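Local atomic coordinates of malonyl CoA-acyl carrier protein transacylase (Clostridium perfringens, PDB entry 3PTW), a protein that probably transfers the malonyl group from coenzyme A to the phosphopantetheine arm of acyl carrier protein, supplying the extender unit for fatty acid synthesis. Residues Val226-Lys231 with Ile242-Ser247. Residues are numbered along the deposited sequence; the frame is centred on the assembly and turned at random.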
# COMPACT_ATOMS: atom_id res chain seq x y z
N VAL A 226 -3.13 -2.22 13.38
CA VAL A 226 -2.59 -2.09 12.04
C VAL A 226 -2.29 -3.50 11.58
O VAL A 226 -1.71 -4.29 12.35
CB VAL A 226 -1.31 -1.23 12.02
CG1 VAL A 226 -0.69 -1.21 10.62
CG2 VAL A 226 -1.62 0.18 12.48
N MET A 227 -2.73 -3.83 10.37
CA MET A 227 -2.45 -5.15 9.79
C MET A 227 -1.08 -5.16 9.12
O MET A 227 -0.70 -4.21 8.40
CB MET A 227 -3.53 -5.58 8.79
CG MET A 227 -4.93 -5.67 9.37
SD MET A 227 -5.01 -6.85 10.74
CE MET A 227 -6.67 -6.67 11.35
N SER A 228 -0.33 -6.23 9.38
CA SER A 228 0.96 -6.41 8.74
C SER A 228 0.81 -7.19 7.44
O SER A 228 0.22 -8.28 7.44
CB SER A 228 1.94 -7.12 9.68
OG SER A 228 2.98 -7.77 8.95
N ASN A 229 1.34 -6.62 6.36
CA ASN A 229 1.40 -7.27 5.05
C ASN A 229 2.22 -8.57 5.11
O ASN A 229 1.90 -9.55 4.42
CB ASN A 229 2.03 -6.34 3.97
CG ASN A 229 1.12 -5.17 3.52
OD1 ASN A 229 1.61 -4.21 2.91
ND2 ASN A 229 -0.18 -5.26 3.78
N VAL A 230 3.29 -8.56 5.90
CA VAL A 230 4.15 -9.76 6.04
C VAL A 230 3.41 -10.88 6.77
O VAL A 230 3.43 -12.04 6.32
CB VAL A 230 5.49 -9.45 6.79
CG1 VAL A 230 6.21 -10.75 7.19
CG2 VAL A 230 6.40 -8.61 5.93
N LYS A 231 2.77 -10.53 7.88
CA LYS A 231 2.13 -11.50 8.77
C LYS A 231 0.79 -12.02 8.24
O LYS A 231 0.42 -13.16 8.51
CB LYS A 231 1.90 -10.86 10.14
CG LYS A 231 3.17 -10.64 10.99
CD LYS A 231 2.83 -10.11 12.41
CE LYS A 231 2.03 -11.12 13.22
NZ LYS A 231 1.65 -10.59 14.55
N ILE A 242 10.46 -2.81 13.14
CA ILE A 242 11.55 -2.69 12.16
C ILE A 242 11.70 -3.95 11.29
O ILE A 242 11.87 -3.85 10.07
CB ILE A 242 12.89 -2.35 12.86
CG1 ILE A 242 12.83 -0.92 13.44
CG2 ILE A 242 14.10 -2.54 11.92
CD1 ILE A 242 13.60 -0.76 14.75
N GLU A 243 11.60 -5.12 11.90
CA GLU A 243 11.79 -6.37 11.18
C GLU A 243 10.63 -6.67 10.25
O GLU A 243 10.84 -7.14 9.14
CB GLU A 243 12.01 -7.52 12.16
CG GLU A 243 11.92 -8.90 11.57
CD GLU A 243 11.48 -9.91 12.61
OE1 GLU A 243 10.33 -10.41 12.49
OE2 GLU A 243 12.27 -10.19 13.55
N LEU A 244 9.41 -6.41 10.72
CA LEU A 244 8.22 -6.56 9.87
C LEU A 244 8.22 -5.61 8.68
O LEU A 244 7.63 -5.90 7.65
CB LEU A 244 6.95 -6.38 10.70
CG LEU A 244 6.16 -7.63 11.13
CD1 LEU A 244 6.96 -8.93 11.17
CD2 LEU A 244 5.50 -7.38 12.46
N LEU A 245 8.91 -4.48 8.83
CA LEU A 245 8.99 -3.46 7.78
C LEU A 245 10.18 -3.77 6.86
O LEU A 245 10.15 -3.54 5.65
CB LEU A 245 9.14 -2.08 8.41
CG LEU A 245 8.04 -1.00 8.38
CD1 LEU A 245 6.62 -1.53 8.16
CD2 LEU A 245 8.14 -0.12 9.62
N THR A 246 11.21 -4.34 7.46
CA THR A 246 12.36 -4.86 6.72
C THR A 246 11.91 -6.01 5.81
O THR A 246 12.09 -5.93 4.60
CB THR A 246 13.47 -5.30 7.70
OG1 THR A 246 14.07 -4.11 8.24
CG2 THR A 246 14.53 -6.16 7.02
N SER A 247 11.32 -7.05 6.40
CA SER A 247 10.73 -8.18 5.66
C SER A 247 9.75 -7.80 4.53
O SER A 247 9.74 -8.43 3.47
CB SER A 247 10.02 -9.12 6.64
OG SER A 247 10.94 -9.70 7.55
O HOH W 1 4.55 -6.00 7.41
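Val-230 and Leu-244 bring the two backbones closest, with CA atoms 6.4 Å apart: residues 229-231, downstream of strand 225-228, have helical phi/psi, and CB of Val-230 points toward helix 241-248. The hydroxyl of Ser-228 organises this turn as an ST motif, Lys-231 N donating to Ser-228 OG at 3.0 Å and nearly straight (165°). With chi1 at 157°, Ser-228 OG sits beside its carbonyl carbon and donates to a water oxygen 2.8 Å away; that water donates to Leu-244 O, joining turn to helix. The direct contacts are van der Waals. Val-230 CG2 sits against the backbone oxygen of Leu-244 (3.4 Å) and 3.7 Å from Ser-247 CB, while Lys-231 CD meets Leu-244 CD2 at 3.8 Å, the aliphatic chain crossing the leucine at a slant. Ser-247 OG turns back to Glu-243 O (3.0 Å); it and Ser-247 N reach that oxygen from opposite faces of its carbonyl plane, leaving CB to Val-230. Beyond the contact, Lys-231 NZ forms a salt bridge with Asp-239. Leu-245 packs against helices 93-100 and 204-214, and Asn-229 bonds to Gly-89 and Ser-91 of the probable nucleophile elbow, beside the likely active site at the end of the parallel strands.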